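PDB 2Y7I: STM4351 from Salmonella enterica, which binds arginine with high specificity in the periplasm, as a member of the bacterial solute-binding protein 3 family. Local coordinates for residues K113-H123 / R153-V161. Sequence-based numbering, arbitrary orientation.
With ARG (arginine), chain C.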
loop_
_atom_site.group_PDB
_atom_site.type_symbol
_atom_site.label_atom_id
_atom_site.label_comp_id
_atom_site.label_asym_id
_atom_site.label_seq_id
_atom_site.Cartn_x
_atom_site.Cartn_y
_atom_site.Cartn_z
ATOM N N LYS A 113 12.311 -36.485 -13.103
ATOM C CA LYS A 113 13.254 -35.977 -12.116
ATOM C C LYS A 113 12.525 -35.585 -10.841
ATOM O O LYS A 113 11.287 -35.486 -10.822
ATOM C CB LYS A 113 14.068 -34.795 -12.681
ATOM C CG LYS A 113 14.808 -35.081 -14.016
ATOM C CD LYS A 113 15.924 -36.112 -13.864
ATOM C CE LYS A 113 16.630 -36.344 -15.197
ATOM N NZ LYS A 113 17.631 -37.425 -15.098
ATOM N N LYS A 114 13.296 -35.379 -9.779
ATOM C CA LYS A 114 12.759 -35.044 -8.464
ATOM C C LYS A 114 12.825 -33.549 -8.222
ATOM O O LYS A 114 13.893 -32.938 -8.337
ATOM C CB LYS A 114 13.519 -35.787 -7.357
ATOM C CG LYS A 114 13.278 -37.297 -7.333
ATOM C CD LYS A 114 14.106 -37.986 -6.247
ATOM C CE LYS A 114 13.631 -39.409 -6.040
ATOM N NZ LYS A 114 14.282 -40.079 -4.859
ATOM N N VAL A 115 11.678 -32.965 -7.891
ATOM C CA VAL A 115 11.606 -31.554 -7.542
ATOM C C VAL A 115 10.989 -31.386 -6.147
ATOM O O VAL A 115 9.886 -31.863 -5.876
ATOM C CB VAL A 115 10.846 -30.734 -8.613
ATOM C CG1 VAL A 115 10.670 -29.287 -8.163
ATOM C CG2 VAL A 115 11.593 -30.764 -9.927
ATOM N N GLY A 116 11.731 -30.717 -5.263
ATOM C CA GLY A 116 11.289 -30.503 -3.892
ATOM C C GLY A 116 10.378 -29.294 -3.776
ATOM O O GLY A 116 10.526 -28.310 -4.507
ATOM N N LEU A 117 9.433 -29.370 -2.847
ATOM C CA LEU A 117 8.477 -28.293 -2.594
ATOM C C LEU A 117 7.882 -28.498 -1.210
ATOM O O LEU A 117 8.119 -29.525 -0.574
ATOM C CB LEU A 117 7.384 -28.251 -3.673
ATOM C CG LEU A 117 6.837 -29.605 -4.158
ATOM C CD1 LEU A 117 5.844 -30.223 -3.171
ATOM C CD2 LEU A 117 6.202 -29.485 -5.527
ATOM N N GLU A 118 7.116 -27.525 -0.730
ATOM C CA GLU A 118 6.568 -27.597 0.626
ATOM C C GLU A 118 5.161 -28.189 0.641
ATOM O O GLU A 118 4.345 -27.861 -0.219
ATOM C CB GLU A 118 6.527 -26.196 1.229
ATOM C CG GLU A 118 6.633 -26.101 2.740
ATOM C CD GLU A 118 6.978 -24.682 3.180
ATOM O OE1 GLU A 118 6.349 -23.765 2.648
ATOM O OE2 GLU A 118 7.908 -24.481 3.997
ATOM N N ASN A 119 4.894 -29.051 1.626
ATOM C CA ASN A 119 3.559 -29.612 1.858
ATOM C C ASN A 119 2.549 -28.499 2.069
ATOM O O ASN A 119 2.850 -27.525 2.748
ATOM C CB ASN A 119 3.562 -30.499 3.107
ATOM C CG ASN A 119 3.986 -31.914 2.815
ATOM O OD1 ASN A 119 3.510 -32.526 1.858
ATOM N ND2 ASN A 119 4.880 -32.453 3.647
ATOM N N GLY A 120 1.355 -28.649 1.505
ATOM C CA GLY A 120 0.253 -27.704 1.751
ATOM C C GLY A 120 0.213 -26.459 0.875
ATOM O O GLY A 120 -0.710 -25.629 1.000
ATOM N N THR A 121 1.178 -26.348 -0.038
ATOM C CA THR A 121 1.336 -25.132 -0.853
ATOM C C THR A 121 0.626 -25.175 -2.208
ATOM O O THR A 121 0.267 -26.246 -2.713
ATOM C CB THR A 121 2.837 -24.769 -1.088
ATOM O OG1 THR A 121 3.479 -25.793 -1.866
ATOM C CG2 THR A 121 3.552 -24.599 0.229
ATOM N N THR A 122 0.460 -23.990 -2.789
ATOM C CA THR A 122 0.050 -23.832 -4.188
ATOM C C THR A 122 0.984 -24.612 -5.100
ATOM O O THR A 122 0.548 -25.249 -6.060
ATOM C CB THR A 122 0.129 -22.351 -4.597
ATOM O OG1 THR A 122 1.395 -21.835 -4.185
ATOM C CG2 THR A 122 -0.965 -21.544 -3.898
ATOM N N HIS A 123 2.275 -24.553 -4.792
ATOM C CA HIS A 123 3.291 -25.190 -5.611
ATOM C C HIS A 123 3.114 -26.690 -5.661
ATOM O O HIS A 123 3.268 -27.301 -6.723
ATOM C CB HIS A 123 4.683 -24.822 -5.098
ATOM C CG HIS A 123 4.836 -23.365 -4.822
ATOM N ND1 HIS A 123 4.642 -22.404 -5.793
ATOM C CD2 HIS A 123 5.115 -22.696 -3.676
ATOM C CE1 HIS A 123 4.821 -21.206 -5.263
ATOM N NE2 HIS A 123 5.104 -21.355 -3.982
ATOM N N ARG A 153 20.114 -34.788 -4.011
ATOM C CA ARG A 153 18.962 -35.655 -3.805
ATOM C C ARG A 153 17.755 -35.183 -4.613
ATOM O O ARG A 153 16.777 -35.921 -4.791
ATOM C CB ARG A 153 18.622 -35.753 -2.323
ATOM C CG ARG A 153 19.420 -36.822 -1.615
ATOM C CD ARG A 153 18.946 -37.007 -0.187
ATOM N NE ARG A 153 18.832 -38.425 0.161
ATOM C CZ ARG A 153 17.677 -39.086 0.235
ATOM N NH1 ARG A 153 16.527 -38.459 -0.013
ATOM N NH2 ARG A 153 17.667 -40.374 0.568
ATOM N N LEU A 154 17.835 -33.945 -5.093
ATOM C CA LEU A 154 16.794 -33.366 -5.926
ATOM C C LEU A 154 17.433 -32.707 -7.123
ATOM O O LEU A 154 18.599 -32.310 -7.058
ATOM C CB LEU A 154 16.011 -32.295 -5.157
ATOM C CG LEU A 154 15.314 -32.656 -3.846
ATOM C CD1 LEU A 154 14.842 -31.368 -3.174
ATOM C CD2 LEU A 154 14.146 -33.605 -4.092
ATOM N N GLU A 155 16.670 -32.581 -8.204
ATOM C CA GLU A 155 17.116 -31.801 -9.357
ATOM C C GLU A 155 16.652 -30.351 -9.317
ATOM O O GLU A 155 17.255 -29.485 -9.950
ATOM C CB GLU A 155 16.707 -32.467 -10.673
ATOM C CG GLU A 155 17.484 -33.749 -10.946
ATOM C CD GLU A 155 18.988 -33.513 -10.962
ATOM O OE1 GLU A 155 19.494 -33.007 -11.981
ATOM O OE2 GLU A 155 19.665 -33.830 -9.957
ATOM N N GLY A 156 15.583 -30.089 -8.571
ATOM C CA GLY A 156 15.087 -28.728 -8.431
ATOM C C GLY A 156 14.319 -28.515 -7.143
ATOM O O GLY A 156 14.007 -29.460 -6.423
ATOM N N VAL A 157 14.046 -27.250 -6.855
ATOM C CA VAL A 157 13.174 -26.849 -5.751
ATOM C C VAL A 157 12.242 -25.801 -6.345
ATOM O O VAL A 157 12.694 -24.914 -7.057
ATOM C CB VAL A 157 13.966 -26.310 -4.527
ATOM C CG1 VAL A 157 13.006 -25.652 -3.499
ATOM C CG2 VAL A 157 14.750 -27.452 -3.828
ATOM N N PHE A 158 10.945 -25.946 -6.080
ATOM C CA PHE A 158 9.887 -25.165 -6.735
ATOM C C PHE A 158 9.177 -24.330 -5.670
ATOM O O PHE A 158 8.687 -24.882 -4.682
ATOM C CB PHE A 158 8.931 -26.159 -7.415
ATOM C CG PHE A 158 7.783 -25.544 -8.167
ATOM C CD1 PHE A 158 7.986 -24.571 -9.145
ATOM C CD2 PHE A 158 6.490 -26.017 -7.949
ATOM C CE1 PHE A 158 6.904 -24.033 -9.867
ATOM C CE2 PHE A 158 5.396 -25.498 -8.666
ATOM C CZ PHE A 158 5.605 -24.502 -9.622
ATOM N N GLY A 159 9.170 -23.006 -5.853
ATOM C CA GLY A 159 8.579 -22.078 -4.880
ATOM C C GLY A 159 8.368 -20.666 -5.402
ATOM O O GLY A 159 8.481 -20.424 -6.617
ATOM N N ASP A 160 8.065 -19.726 -4.497
ATOM C CA ASP A 160 7.830 -18.329 -4.902
ATOM C C ASP A 160 9.123 -17.678 -5.365
ATOM O O ASP A 160 10.187 -17.920 -4.797
ATOM C CB ASP A 160 7.166 -17.500 -3.779
ATOM C CG ASP A 160 5.685 -17.838 -3.601
ATOM O OD1 ASP A 160 4.853 -17.353 -4.386
ATOM O OD2 ASP A 160 5.342 -18.596 -2.681
ATOM N N VAL A 161 9.023 -16.854 -6.407
ATOM C CA VAL A 161 10.204 -16.221 -6.993
ATOM C C VAL A 161 11.032 -15.427 -5.983
ATOM O O VAL A 161 12.258 -15.496 -6.020
ATOM C CB VAL A 161 9.893 -15.416 -8.311
ATOM C CG1 VAL A 161 8.928 -14.253 -8.062
ATOM C CG2 VAL A 161 11.180 -14.961 -8.983
HETATM N N ARG C . 2.852 -18.822 -1.518
HETATM C CA ARG C . 2.826 -20.315 -1.415
HETATM C C ARG C . 1.454 -20.774 -0.938
HETATM O O ARG C . 1.231 -21.969 -0.756
HETATM C CB ARG C . 3.922 -20.826 -0.455
HETATM C CG ARG C . 3.877 -20.190 0.946
HETATM C CD ARG C . 4.878 -20.824 1.910
HETATM N NE ARG C . 5.031 -19.980 3.099
HETATM C CZ ARG C . 5.807 -20.262 4.143
HETATM N NH1 ARG C . 6.527 -21.385 4.188
HETATM N NH2 ARG C . 5.861 -19.415 5.150
HETATM O OXT ARG C . 0.548 -19.952 -0.703
#
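Lys114 O begins the ladder between the parallel strands 114-118 and 156-160 by taking two donors: Glu155 N at 2.8 Å and, more weakly, Gly156 N. Next, Gly116 N gives its hydrogen to Gly156 O (2.8 Å), and Gly116 O receives Phe158 N almost head-on, with a C=O...N angle of 177°. The strands then splay, and side chains take over. Leu154 CD1 lies against the bare CA of Gly116, while on the other face of the sheet Val115 CG1 rests on Phe158 CB. With CG anti to its backbone N (chi1 -179°), Phe158 sends its ring under the start of helix 122-130, where His123 O lies at the ring edge and the edge of the imidazole points at its face, the planes 72° apart. Phe158 O, no longer part of the ladder to 114-118, is taken by the hydroxyl of Tyr142.

His123 is held on several sides. Gly159 CA sits 3.7 Å from the ring centroid over one face, and Thr122 OG1 covers the opposite one. Both ring nitrogens are engaged: ND1 with the hydroxyl of Tyr187, and NE2 as donor to Asp160 OD2 at 3.1 Å. That bond lies in the imidazole plane but reaches the carboxylate from above its own plane. Asp160 OD2 also accepts the arginine ligand's N at 2.8 Å and bonds Tyr16 OH, so three partners fix the oxygen holding the amino group, and His123 itself lines the pocket. The ligand's O accepts Thr122 N at the helix start (3.0 Å), and its guanidinium NH1 reaches Glu118 OE1, whose OE2 is paired with Thr15. Two adjacent parallel strands whose C-terminal ends, with a helix N-terminus, grip a bound amino acid are characteristic of the ligand cleft in periplasmic binding proteins.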